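Local coordinates for protein 6-aminohexanoate-dimer hydrolase (PDB 4GB7) that probably hydrolyses the amide bond of 6-aminohexanoate dimers, as a putative serine hydrolase of the beta-lactamase superfamily, at residues Asn40-Lys45 with Leu53-Thr58; Trp47-Tyr52 with Tyr199-Leu204; Pro195-Glu200 with Leu234-Glu239; Gln210-Leu213 with Ile217-Arg220; Tyr289-Asp292 with Ile296-Ala299. All coordinates share one frame; numbering follows the deposited sequence. Where two conformers were deposited one is given.

Interactions 1, 2 and 4 touch one another on one side of the chain's centre, and interaction 3 joins them through interaction 4. Ser56 OG and Trp47 O, 2.8 Å apart, connect interactions 1 and 2, and Trp47 also packs on interaction 4. Interactions 2 and 3 share Tyr199 and Glu200, while Thr196 O and Gln210 NE2, 3.1 Å apart, tie interaction 3 to interaction 4. Interaction 5 lies nearest the centre, about 13 Å from interaction 4 between centres; Gln298 reaches Tyr212 and Ile217. The side chains of Tyr212 and Ala299 lie close to, but not in contact with, Ser140, Lys143 and Tyr249, which resemble the SxxK and tyrosine residues of serine beta-lactamase relatives and may mark the active site.

Interaction 1: Asn40-Lys45 with Leu53-Thr58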
# COMPACT_ATOMS: atom_id res chain seq x y z
N ASN A 40 -22.33 13.31 -7.35
CA ASN A 40 -23.59 13.01 -8.03
C ASN A 40 -23.53 12.00 -9.17
O ASN A 40 -24.55 11.42 -9.55
CB ASN A 40 -24.19 14.31 -8.58
CG ASN A 40 -24.44 15.34 -7.49
OD1 ASN A 40 -24.74 15.00 -6.34
ND2 ASN A 40 -24.30 16.62 -7.85
N ASN A 41 -22.34 11.80 -9.74
CA ASN A 41 -22.21 10.87 -10.86
C ASN A 41 -21.28 9.70 -10.67
O ASN A 41 -21.23 8.83 -11.54
CB ASN A 41 -21.93 11.58 -12.18
CG ASN A 41 -20.60 12.31 -12.21
OD1 ASN A 41 -19.66 11.91 -11.55
ND2 ASN A 41 -20.51 13.38 -13.02
N VAL A 42 -20.60 9.65 -9.53
CA VAL A 42 -19.75 8.51 -9.19
C VAL A 42 -20.59 7.47 -8.47
O VAL A 42 -21.25 7.79 -7.47
CB VAL A 42 -18.55 8.95 -8.34
CG1 VAL A 42 -17.77 7.76 -7.82
CG2 VAL A 42 -17.62 9.83 -9.17
N THR A 43 -20.57 6.24 -8.97
CA THR A 43 -21.48 5.17 -8.49
C THR A 43 -20.67 3.95 -8.10
O THR A 43 -19.48 3.87 -8.43
CB THR A 43 -22.48 4.79 -9.58
OG1 THR A 43 -21.81 4.05 -10.62
CG2 THR A 43 -23.14 6.04 -10.18
N LYS A 44 -21.29 3.00 -7.41
CA LYS A 44 -20.63 1.74 -7.11
C LYS A 44 -20.24 1.00 -8.37
O LYS A 44 -19.33 0.19 -8.35
CB LYS A 44 -21.46 0.82 -6.24
CG LYS A 44 -21.74 1.37 -4.86
CD LYS A 44 -22.47 0.33 -4.04
CE LYS A 44 -22.92 0.96 -2.73
NZ LYS A 44 -23.48 -0.00 -1.77
N LYS A 45 -20.91 1.30 -9.49
CA LYS A 45 -20.60 0.63 -10.74
C LYS A 45 -19.34 1.17 -11.38
O LYS A 45 -18.51 0.38 -11.84
CB LYS A 45 -21.79 0.69 -11.74
CG LYS A 45 -21.74 -0.42 -12.78
CD LYS A 45 -22.91 -0.42 -13.79
CE LYS A 45 -24.29 -0.19 -13.17
NZ LYS A 45 -24.56 1.24 -12.83
N LEU A 53 -12.72 7.69 -11.37
CA LEU A 53 -11.67 7.36 -10.41
C LEU A 53 -10.85 8.59 -9.97
O LEU A 53 -10.36 8.68 -8.88
CB LEU A 53 -10.75 6.30 -11.02
CG LEU A 53 -9.57 5.79 -10.21
CD1 LEU A 53 -9.94 5.07 -8.94
CD2 LEU A 53 -8.63 4.91 -11.06
N ARG A 54 -10.66 9.58 -10.85
CA ARG A 54 -9.92 10.75 -10.44
C ARG A 54 -10.58 11.48 -9.27
O ARG A 54 -9.91 12.12 -8.47
CB ARG A 54 -9.72 11.69 -11.64
CG ARG A 54 -9.15 10.90 -12.80
CD ARG A 54 -8.09 11.55 -13.54
NE ARG A 54 -6.98 11.87 -12.67
CZ ARG A 54 -5.99 12.63 -13.08
NH1 ARG A 54 -6.07 13.19 -14.28
NH2 ARG A 54 -5.04 12.98 -12.26
N TRP A 55 -11.91 11.36 -9.17
CA TRP A 55 -12.68 11.87 -8.04
C TRP A 55 -12.73 10.87 -6.92
O TRP A 55 -12.48 11.23 -5.73
CB TRP A 55 -14.09 12.23 -8.47
CG TRP A 55 -14.84 12.91 -7.40
CD1 TRP A 55 -14.90 14.28 -7.12
CD2 TRP A 55 -15.67 12.29 -6.39
NE1 TRP A 55 -15.66 14.52 -6.00
CE2 TRP A 55 -16.16 13.37 -5.52
CE3 TRP A 55 -16.04 10.98 -6.11
CZ2 TRP A 55 -17.02 13.13 -4.46
CZ3 TRP A 55 -16.90 10.76 -5.01
CH2 TRP A 55 -17.36 11.82 -4.21
N SER A 56 -13.17 9.66 -7.21
CA SER A 56 -13.32 8.71 -6.10
C SER A 56 -12.04 8.53 -5.27
O SER A 56 -12.09 8.53 -4.01
CB SER A 56 -13.87 7.39 -6.63
OG SER A 56 -12.90 6.77 -7.41
N TYR A 57 -10.88 8.38 -5.94
CA TYR A 57 -9.61 8.19 -5.23
C TYR A 57 -9.01 9.43 -4.60
O TYR A 57 -7.91 9.34 -4.02
CB TYR A 57 -8.57 7.41 -6.10
CG TYR A 57 -8.25 6.01 -5.57
CD1 TYR A 57 -9.22 5.18 -5.11
CD2 TYR A 57 -6.93 5.55 -5.52
CE1 TYR A 57 -8.92 3.94 -4.60
CE2 TYR A 57 -6.61 4.35 -5.02
CZ TYR A 57 -7.60 3.51 -4.58
OH TYR A 57 -7.25 2.27 -4.05
N THR A 58 -9.70 10.57 -4.71
CA THR A 58 -9.38 11.78 -3.97
C THR A 58 -10.48 12.19 -2.97
O THR A 58 -10.37 13.23 -2.31
CB THR A 58 -9.06 12.93 -4.94
OG1 THR A 58 -10.13 13.13 -5.82
CG2 THR A 58 -7.77 12.60 -5.79
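Trp55, on helix 52-56, turns its indole toward Val42 of the incoming N-terminal loop, and the two form the main apolar contact here. Its CG stands opposite the backbone N (chi1 -172°), which swings the benzo half of the indole out to the loop. Val42 CG2 lies 3.6 Å from Trp55 CE3, approaching the ring obliquely. Val42 CB follows at 3.9 Å from the same Trp55 CE3, and CG1 at 4.0 Å, so the whole isopropyl group gathers about one ring corner. Beyond this contact the indole stacks with His59, which also meets Trp55 O through ND1. The pairing sets the irregular N-terminal loop that leads into helix 52-56 against that helix; no hydrogen bond joins the two segments. Val42 also touches Trp47, farther along the loop, and Tyr52, the first residue of the helix. Ser56 comes next and offers carbon rather than oxygen to the loop: its CB is 4.1 Å from Val42 CG1. The hydroxyl, placed between the backbone N and the carbonyl carbon (chi1 68°), is directed to the backbone instead, where Ser56 OG bonds Trp47 O. Past it the chain leaves the helix, with Tyr57 N bonded to Leu53 O at 3.0 Å and Thr58 N to Trp55 O at the same distance.

Interaction 2: Trp47-Tyr52 with Tyr199-Leu204; sequences WLDDPY and YEHPAL
A histidine-carboxylate pair, His201 with Asp49, joins two irregular loops that lie almost 150 residues apart in the chain. In this beta-lactamase-family protein it links the N-terminal loop before helix 52-56 to the loop that runs from strand 191-193 to helix 206-214, at a partly buried place. His201 NE2 donates to Asp49 OD1 over 2.8 Å, with an angle of 149° at the hydrogen. The acceptor uses its syn lone pair, and the oxygen lies only 5° out of the imidazole plane; carboxylate and ring are themselves nearly coplanar, so the two flat groups meet edge on from opposite directions. The ring reaches across the gap because CG lies opposite the backbone N (chi1 -179°). Leu48, just before Asp49, meets Leu204 at the far end of the turn, the two side chains crossing at about a right angle. In one of its conformers Leu48 CD1 lies against both methyls, 3.8 Å from Leu204 CD2 and 3.9 Å from Leu204 CD1. The far nitrogen of the imidazole is engaged as well, which restricts rotation of the ring. Its acceptor role is consistent with a neutral histidine that carries its proton on NE2 and is probably polarised by Asp49: inside the type I beta turn from His201 to Leu204, Ala203 N donates to His201 ND1 at 2.9 Å.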
# COMPACT_ATOMS: atom_id res chain seq x y z
N TRP A 47 -16.92 3.77 -10.09
CA TRP A 47 -15.96 4.55 -9.35
C TRP A 47 -14.52 4.23 -9.68
O TRP A 47 -13.66 5.08 -9.45
CB TRP A 47 -16.19 4.45 -7.86
CG TRP A 47 -15.88 3.13 -7.25
CD1 TRP A 47 -16.70 2.02 -7.19
CD2 TRP A 47 -14.63 2.73 -6.67
NE1 TRP A 47 -16.06 0.98 -6.54
CE2 TRP A 47 -14.81 1.35 -6.22
CE3 TRP A 47 -13.44 3.36 -6.42
CZ2 TRP A 47 -13.80 0.66 -5.58
CZ3 TRP A 47 -12.44 2.66 -5.77
CH2 TRP A 47 -12.62 1.33 -5.37
N LEU A 48 -14.27 3.03 -10.19
CA LEU A 48 -12.94 2.55 -10.56
C LEU A 48 -12.54 2.86 -11.98
O LEU A 48 -11.41 2.53 -12.42
CB LEU A 48 -12.89 1.04 -10.40
CG LEU A 48 -12.90 0.57 -8.97
CD1 LEU A 48 -12.95 -0.95 -9.00
CD2 LEU A 48 -11.67 1.09 -8.21
N ASP A 49 -13.43 3.49 -12.71
CA ASP A 49 -13.21 3.72 -14.14
C ASP A 49 -12.84 5.17 -14.34
O ASP A 49 -13.31 6.03 -13.60
CB ASP A 49 -14.49 3.44 -14.92
CG ASP A 49 -14.93 2.01 -14.89
OD1 ASP A 49 -14.07 1.10 -14.80
OD2 ASP A 49 -16.16 1.82 -14.96
N ASP A 50 -12.03 5.43 -15.37
CA ASP A 50 -11.80 6.78 -15.82
C ASP A 50 -13.11 7.32 -16.41
O ASP A 50 -13.77 6.61 -17.18
CB ASP A 50 -10.71 6.82 -16.91
CG ASP A 50 -10.27 8.24 -17.22
OD1 ASP A 50 -9.67 8.90 -16.33
OD2 ASP A 50 -10.51 8.70 -18.38
N PRO A 51 -13.47 8.59 -16.11
CA PRO A 51 -12.76 9.62 -15.33
C PRO A 51 -13.15 9.62 -13.85
O PRO A 51 -12.56 10.37 -13.05
CB PRO A 51 -13.26 10.90 -15.96
CG PRO A 51 -14.68 10.60 -16.31
CD PRO A 51 -14.66 9.17 -16.78
N TYR A 52 -14.15 8.80 -13.50
CA TYR A 52 -14.73 8.77 -12.15
C TYR A 52 -13.69 8.55 -11.08
O TYR A 52 -13.76 9.19 -10.01
CB TYR A 52 -15.87 7.75 -12.05
CG TYR A 52 -16.89 8.01 -13.16
CD1 TYR A 52 -16.93 7.22 -14.30
CD2 TYR A 52 -17.76 9.09 -13.08
CE1 TYR A 52 -17.80 7.51 -15.33
CE2 TYR A 52 -18.63 9.37 -14.11
CZ TYR A 52 -18.67 8.57 -15.21
OH TYR A 52 -19.52 8.89 -16.21
N TYR A 199 -19.51 -11.78 -10.79
CA TYR A 199 -19.02 -10.43 -11.04
C TYR A 199 -17.72 -10.48 -11.79
O TYR A 199 -16.89 -11.30 -11.49
CB TYR A 199 -18.77 -9.67 -9.75
CG TYR A 199 -18.26 -8.29 -10.01
CD1 TYR A 199 -19.14 -7.23 -10.17
CD2 TYR A 199 -16.88 -8.04 -10.18
CE1 TYR A 199 -18.68 -5.96 -10.46
CE2 TYR A 199 -16.42 -6.75 -10.46
CZ TYR A 199 -17.33 -5.72 -10.60
OH TYR A 199 -16.90 -4.45 -10.89
N GLU A 200 -17.57 -9.65 -12.82
CA GLU A 200 -16.25 -9.45 -13.38
C GLU A 200 -16.15 -8.06 -13.98
O GLU A 200 -17.14 -7.52 -14.43
CB GLU A 200 -15.86 -10.55 -14.37
CG GLU A 200 -16.23 -10.33 -15.80
CD GLU A 200 -15.99 -11.55 -16.70
OE1 GLU A 200 -15.01 -12.31 -16.51
OE2 GLU A 200 -16.81 -11.74 -17.59
N HIS A 201 -14.96 -7.50 -13.90
CA HIS A 201 -14.65 -6.21 -14.44
C HIS A 201 -13.33 -6.38 -15.16
O HIS A 201 -12.47 -7.06 -14.68
CB HIS A 201 -14.50 -5.21 -13.31
CG HIS A 201 -14.20 -3.80 -13.76
ND1 HIS A 201 -13.02 -3.47 -14.33
CD2 HIS A 201 -14.96 -2.65 -13.75
CE1 HIS A 201 -13.03 -2.16 -14.65
NE2 HIS A 201 -14.21 -1.66 -14.31
N PRO A 202 -13.17 -5.76 -16.35
CA PRO A 202 -11.97 -6.08 -17.15
C PRO A 202 -10.65 -5.64 -16.57
O PRO A 202 -9.61 -6.15 -16.95
CB PRO A 202 -12.21 -5.35 -18.47
CG PRO A 202 -13.24 -4.34 -18.17
CD PRO A 202 -14.09 -4.87 -17.08
N ALA A 203 -10.69 -4.69 -15.66
CA ALA A 203 -9.47 -4.14 -15.06
C ALA A 203 -9.37 -4.51 -13.59
O ALA A 203 -8.71 -3.82 -12.83
CB ALA A 203 -9.46 -2.62 -15.21
N LEU A 204 -10.03 -5.59 -13.16
CA LEU A 204 -9.98 -5.97 -11.76
C LEU A 204 -9.80 -7.47 -11.58
O LEU A 204 -10.60 -8.28 -12.09
CB LEU A 204 -11.30 -5.52 -11.15
CG LEU A 204 -11.42 -5.11 -9.70
CD1 LEU A 204 -10.47 -3.99 -9.29
CD2 LEU A 204 -12.88 -4.77 -9.44

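Interaction 3: Pro195-Glu200 with Leu234-Glu239; sequences PTHGYE and LQEAKE
His197 meets Glu236 in a short, nearly straight hydrogen bond: NE2 of the histidine donates to OE1 of the glutamate over 2.6 Å, with 175° at the hydrogen. This histidine-carboxylate pair spans a surface contact between the type I' beta turn from Thr196 to Tyr199 and the connection from helix 230-235 to strand 238-241, close to where that strand pairs with strand 191-193 in a two-stranded antiparallel sheet. OE1 presents its syn lone pair and sits in the imidazole plane, whereas the carboxylate as a whole is twisted 37° from the ring. The second oxygen follows the same ring corner, Glu236 OE2 being 3.3 Å from His197 CE1. Pro195 closes in beside the bond, with its CD 3.5 Å from Glu236 OE1, while its CB lies over one face of the imidazole, offset toward the rim.

Outside this first shell, several groups fix the partners. His197 ND1 is hydrogen-bonded to Asp225, so the ring is held by a carboxylate at each nitrogen, which would probably favour its protonated form. Glu236 extends beyond CG, with chi2 -161°, and so spans the distance to the turn; both it and the imidazole touch Pro227. On the histidine side the turn brings His197 to positive phi, and Asn206 and Gln210 of helix 206-214 bind the carbonyls of Pro195 and Thr196. Thr196 OG1, just before the histidine, accepts from Gly198 N, just after it, at 3.2 Å, an ST turn within the reversal.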
# COMPACT_ATOMS: atom_id res chain seq x y z
N PRO A 195 -14.77 -17.64 -5.21
CA PRO A 195 -15.78 -17.55 -6.25
C PRO A 195 -15.84 -16.15 -6.84
O PRO A 195 -15.42 -15.19 -6.21
CB PRO A 195 -17.10 -17.84 -5.50
CG PRO A 195 -16.71 -18.47 -4.21
CD PRO A 195 -15.32 -18.03 -3.90
N THR A 196 -16.35 -16.04 -8.06
CA THR A 196 -16.64 -14.73 -8.62
C THR A 196 -18.02 -14.19 -8.24
O THR A 196 -18.23 -12.99 -8.28
CB THR A 196 -16.55 -14.74 -10.16
OG1 THR A 196 -17.58 -15.56 -10.71
CG2 THR A 196 -15.17 -15.21 -10.64
N HIS A 197 -18.97 -15.07 -7.89
CA HIS A 197 -20.38 -14.65 -7.66
C HIS A 197 -20.93 -13.88 -8.84
O HIS A 197 -21.75 -12.98 -8.71
CB HIS A 197 -20.48 -13.86 -6.35
CG HIS A 197 -20.00 -14.65 -5.17
ND1 HIS A 197 -20.69 -15.70 -4.70
CD2 HIS A 197 -18.84 -14.56 -4.41
CE1 HIS A 197 -20.01 -16.27 -3.69
NE2 HIS A 197 -18.89 -15.56 -3.49
N GLY A 198 -20.46 -14.24 -10.02
CA GLY A 198 -20.93 -13.66 -11.24
C GLY A 198 -20.43 -12.29 -11.58
O GLY A 198 -20.82 -11.71 -12.63
N TYR A 199 -19.51 -11.78 -10.79
CA TYR A 199 -19.02 -10.43 -11.04
C TYR A 199 -17.72 -10.48 -11.79
O TYR A 199 -16.89 -11.30 -11.49
CB TYR A 199 -18.77 -9.67 -9.75
CG TYR A 199 -18.26 -8.29 -10.01
CD1 TYR A 199 -19.14 -7.23 -10.17
CD2 TYR A 199 -16.88 -8.04 -10.18
CE1 TYR A 199 -18.68 -5.96 -10.46
CE2 TYR A 199 -16.42 -6.75 -10.46
CZ TYR A 199 -17.33 -5.72 -10.60
OH TYR A 199 -16.90 -4.45 -10.89
N GLU A 200 -17.57 -9.65 -12.82
CA GLU A 200 -16.25 -9.45 -13.38
C GLU A 200 -16.15 -8.06 -13.98
O GLU A 200 -17.14 -7.52 -14.43
CB GLU A 200 -15.86 -10.55 -14.37
CG GLU A 200 -16.23 -10.33 -15.80
CD GLU A 200 -15.99 -11.55 -16.70
OE1 GLU A 200 -15.01 -12.31 -16.51
OE2 GLU A 200 -16.81 -11.74 -17.59
N LEU A 234 -12.96 -14.34 3.51
CA LEU A 234 -11.89 -15.21 3.98
C LEU A 234 -12.41 -16.62 4.17
O LEU A 234 -11.68 -17.57 3.91
CB LEU A 234 -11.32 -14.67 5.28
CG LEU A 234 -10.68 -13.28 5.20
CD1 LEU A 234 -10.17 -12.86 6.58
CD2 LEU A 234 -9.62 -13.13 4.09
N GLN A 235 -13.69 -16.74 4.55
CA GLN A 235 -14.30 -18.04 4.81
C GLN A 235 -14.61 -18.77 3.49
O GLN A 235 -14.75 -20.01 3.47
CB GLN A 235 -15.59 -17.89 5.63
CG GLN A 235 -15.45 -17.44 7.07
CD GLN A 235 -14.75 -18.42 7.96
OE1 GLN A 235 -14.28 -19.48 7.49
NE2 GLN A 235 -14.61 -18.06 9.25
N GLU A 236 -14.71 -18.02 2.40
CA GLU A 236 -14.94 -18.59 1.07
C GLU A 236 -13.65 -19.08 0.36
O GLU A 236 -13.74 -19.65 -0.74
CB GLU A 236 -15.61 -17.55 0.15
CG GLU A 236 -17.05 -17.23 0.49
CD GLU A 236 -17.80 -16.59 -0.65
OE1 GLU A 236 -17.17 -16.13 -1.63
OE2 GLU A 236 -19.04 -16.54 -0.57
N ALA A 237 -12.48 -18.84 0.96
CA ALA A 237 -11.19 -19.17 0.35
C ALA A 237 -11.08 -20.64 0.05
O ALA A 237 -11.44 -21.48 0.90
CB ALA A 237 -10.02 -18.74 1.24
N LYS A 238 -10.61 -20.93 -1.16
CA LYS A 238 -10.32 -22.30 -1.58
C LYS A 238 -8.83 -22.40 -1.89
O LYS A 238 -8.28 -21.65 -2.73
CB LYS A 238 -11.14 -22.69 -2.81
CG LYS A 238 -10.94 -24.12 -3.23
CD LYS A 238 -11.47 -24.41 -4.63
CE LYS A 238 -10.63 -25.48 -5.33
NZ LYS A 238 -9.20 -25.09 -5.45
N GLU A 239 -8.16 -23.34 -1.23
CA GLU A 239 -6.71 -23.50 -1.37
C GLU A 239 -6.35 -24.09 -2.76
O GLU A 239 -6.95 -25.07 -3.22
CB GLU A 239 -6.20 -24.41 -0.26
CG GLU A 239 -4.69 -24.56 -0.25
CD GLU A 239 -4.17 -25.45 0.85
OE1 GLU A 239 -4.35 -25.08 2.03
OE2 GLU A 239 -3.53 -26.49 0.54

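Interaction 4: Gln210-Leu213 with Ile217-Arg220; sequences QLYL and ILPR
Tyr212 and Leu213, in the last turns of helix 206-214, form a knobbly surface over which the chain folds back with Ile217 and Leu218. The two returning side chains flank the root of the tyrosine. Leu218 CD1 settles 3.6 Å from Tyr212 CB, near the plane of the phenol ring at its edge, while Ile217 CD1 approaches obliquely, 3.8 Å from Tyr212 CD1. Ile217 can do so because its CG1 takes the place between backbone N and carbonyl carbon (chi1 68°). On the next bump, Leu213 CD2 fits against Leu218 CB at 3.8 Å, the two side chains crossing at about a right angle, and presses on Pro219 O.

Hydrogen bonds at the helix end hold this fit. Ile217 N reaches Tyr212 O over 3.0 Å. Further on, the extended Arg220 swings round to Leu213 O, with NH2 at 2.9 Å and NE at 3.1 Å from that Leu213 oxygen, which lies near the guanidinium plane. NH1 forms a salt bridge with Glu293, and NH2 is also hydrogen-bonded to Met228 O. The result is a side-on arginine grip on a main-chain carbonyl where helix 206-214 ends and the chain folds back into the loop before helix 230-235.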
# COMPACT_ATOMS: atom_id res chain seq x y z
N GLN A 210 -13.67 -9.23 -5.11
CA GLN A 210 -14.30 -9.86 -3.93
C GLN A 210 -14.19 -9.03 -2.68
O GLN A 210 -15.14 -8.94 -1.88
CB GLN A 210 -13.79 -11.27 -3.68
CG GLN A 210 -14.17 -12.26 -4.78
CD GLN A 210 -15.64 -12.25 -5.14
OE1 GLN A 210 -16.49 -12.44 -4.27
NE2 GLN A 210 -15.96 -11.98 -6.42
N LEU A 211 -13.05 -8.37 -2.50
CA LEU A 211 -12.88 -7.51 -1.32
C LEU A 211 -13.82 -6.34 -1.40
O LEU A 211 -14.46 -5.98 -0.44
CB LEU A 211 -11.43 -7.02 -1.24
CG LEU A 211 -11.09 -6.03 -0.10
CD1 LEU A 211 -11.06 -6.80 1.21
CD2 LEU A 211 -9.77 -5.30 -0.39
N TYR A 212 -13.94 -5.76 -2.60
CA TYR A 212 -14.86 -4.66 -2.76
C TYR A 212 -16.36 -5.08 -2.66
O TYR A 212 -17.13 -4.36 -2.07
CB TYR A 212 -14.60 -3.92 -4.07
CG TYR A 212 -13.19 -3.33 -4.19
CD1 TYR A 212 -12.46 -2.94 -3.08
CD2 TYR A 212 -12.66 -3.06 -5.43
CE1 TYR A 212 -11.20 -2.39 -3.20
CE2 TYR A 212 -11.38 -2.54 -5.56
CZ TYR A 212 -10.67 -2.16 -4.46
OH TYR A 212 -9.42 -1.62 -4.62
N LEU A 213 -16.74 -6.24 -3.21
CA LEU A 213 -18.09 -6.76 -3.03
C LEU A 213 -18.36 -7.03 -1.54
O LEU A 213 -19.39 -6.65 -1.00
CB LEU A 213 -18.29 -8.02 -3.84
CG LEU A 213 -18.44 -7.77 -5.35
CD1 LEU A 213 -18.07 -9.05 -6.10
CD2 LEU A 213 -19.83 -7.25 -5.70
N ILE A 217 -18.91 -2.00 -1.87
CA ILE A 217 -18.55 -0.83 -2.67
C ILE A 217 -18.45 -1.17 -4.16
O ILE A 217 -18.02 -0.33 -4.96
CB ILE A 217 -17.27 -0.09 -2.15
CG1 ILE A 217 -15.99 -0.91 -2.32
CG2 ILE A 217 -17.44 0.34 -0.71
CD1 ILE A 217 -14.72 -0.12 -1.98
N LEU A 218 -18.82 -2.40 -4.51
CA LEU A 218 -19.23 -2.74 -5.89
C LEU A 218 -20.68 -3.21 -5.85
O LEU A 218 -21.18 -3.58 -4.79
CB LEU A 218 -18.34 -3.81 -6.51
CG LEU A 218 -16.93 -3.34 -6.91
CD1 LEU A 218 -16.07 -4.53 -7.31
CD2 LEU A 218 -17.03 -2.29 -8.01
N PRO A 219 -21.36 -3.21 -7.00
CA PRO A 219 -22.80 -3.49 -6.97
C PRO A 219 -23.10 -4.96 -6.68
O PRO A 219 -22.49 -5.85 -7.31
CB PRO A 219 -23.25 -3.16 -8.38
CG PRO A 219 -22.22 -2.24 -8.89
CD PRO A 219 -20.95 -2.76 -8.33
N ARG A 220 -24.02 -5.20 -5.76
CA ARG A 220 -24.44 -6.57 -5.48
C ARG A 220 -25.76 -6.77 -6.22
O ARG A 220 -26.74 -6.11 -5.92
CB ARG A 220 -24.62 -6.81 -3.99
CG ARG A 220 -23.37 -6.71 -3.15
CD ARG A 220 -23.68 -6.60 -1.66
NE ARG A 220 -22.47 -6.64 -0.81
CZ ARG A 220 -22.46 -6.44 0.51
NH1 ARG A 220 -23.60 -6.19 1.15
NH2 ARG A 220 -21.30 -6.53 1.19

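Interaction 5: Tyr289-Asp292 with Ile296-Ala299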
# COMPACT_ATOMS: atom_id res chain seq x y z
N TYR A 289 -9.32 4.59 7.07
CA TYR A 289 -9.55 3.36 6.34
C TYR A 289 -10.99 3.25 5.86
O TYR A 289 -11.93 3.45 6.63
CB TYR A 289 -9.38 2.12 7.24
CG TYR A 289 -7.98 1.61 7.41
CD1 TYR A 289 -7.39 0.77 6.45
CD2 TYR A 289 -7.24 1.94 8.55
CE1 TYR A 289 -6.10 0.28 6.62
CE2 TYR A 289 -5.96 1.44 8.72
CZ TYR A 289 -5.40 0.61 7.79
OH TYR A 289 -4.10 0.17 8.04
N VAL A 290 -11.14 2.90 4.58
CA VAL A 290 -12.42 2.42 4.09
C VAL A 290 -12.73 1.11 4.82
O VAL A 290 -11.84 0.28 5.04
CB VAL A 290 -12.40 2.24 2.58
CG1 VAL A 290 -13.60 1.45 2.08
CG2 VAL A 290 -12.25 3.63 1.92
N THR A 291 -14.00 0.93 5.14
CA THR A 291 -14.43 -0.29 5.85
C THR A 291 -15.56 -1.03 5.13
O THR A 291 -16.22 -0.48 4.27
CB THR A 291 -14.90 0.02 7.30
OG1 THR A 291 -16.21 0.64 7.26
CG2 THR A 291 -13.90 0.93 8.05
N ASP A 292 -15.83 -2.26 5.56
CA ASP A 292 -17.08 -2.94 5.24
C ASP A 292 -18.23 -2.40 6.12
O ASP A 292 -18.04 -1.50 6.95
CB ASP A 292 -16.89 -4.50 5.28
CG ASP A 292 -16.72 -5.07 6.64
OD1 ASP A 292 -17.09 -4.41 7.61
OD2 ASP A 292 -16.25 -6.25 6.72
N ILE A 296 -15.29 -3.02 9.79
CA ILE A 296 -13.99 -3.69 9.67
C ILE A 296 -13.25 -3.08 8.49
O ILE A 296 -13.75 -3.05 7.36
CB ILE A 296 -14.14 -5.21 9.49
CG1 ILE A 296 -14.73 -5.86 10.74
CG2 ILE A 296 -12.81 -5.86 9.14
CD1 ILE A 296 -13.97 -5.66 12.02
N GLU A 297 -12.01 -2.65 8.75
CA GLU A 297 -11.23 -1.96 7.74
C GLU A 297 -10.76 -2.92 6.63
O GLU A 297 -10.47 -4.07 6.90
CB GLU A 297 -9.97 -1.31 8.34
CG GLU A 297 -10.22 -0.34 9.49
CD GLU A 297 -10.26 -0.94 10.86
OE1 GLU A 297 -10.33 -2.19 10.99
OE2 GLU A 297 -10.33 -0.11 11.82
N GLN A 298 -10.71 -2.42 5.39
CA GLN A 298 -9.94 -3.07 4.32
C GLN A 298 -8.47 -2.86 4.62
O GLN A 298 -7.89 -1.90 4.14
CB GLN A 298 -10.21 -2.40 2.96
CG GLN A 298 -11.60 -2.56 2.46
CD GLN A 298 -11.81 -1.80 1.18
OE1 GLN A 298 -10.95 -1.03 0.75
NE2 GLN A 298 -12.97 -1.98 0.59
N ALA A 299 -7.88 -3.77 5.38
CA ALA A 299 -6.48 -3.70 5.70
C ALA A 299 -5.57 -3.76 4.47
O ALA A 299 -4.43 -3.26 4.49
CB ALA A 299 -6.11 -4.84 6.67
O HOH W 1 -3.25 -2.02 6.57
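A short loop after strand 287-290 brings Glu297 back beside Thr291, a single backbone bridge with CA atoms 4.1 Å apart. Two backbone bonds frame it: Gln298 N to Val290 O at 2.9 Å, and Asp292 N to Ile296 O, also 2.9 Å. Asp292 adds a side-chain bond, since Ile296 N donates to its OD1 over 3.2 Å from above the carboxylate plane; the other oxygen, OD2, binds Ile230 N. The loop connects strands 287-290 and 303-305 of the four-stranded antiparallel sheet, in which strand 287-290 lies between strands 66-69 and 303-305, and Gln298 centres an inverse gamma turn on the way to the latter.

Tyr289 crosses Glu297 at about a right angle, its CB 3.4 Å from Glu297 CG. A bend at chi2 (88°) turns the glutamate carboxylate away toward Asn67, Arg262 and Ala270. At the phenol's other end, a water accepts from Tyr289 OH and donates to Ala299 O, lying 2.7 Å from that carbonyl oxygen. Val290 and Gln298 run side by side, Val290 CG1 lying 3.8 Å from Gln298 NE2, whose amide is hydrogen-bonded to Ser215.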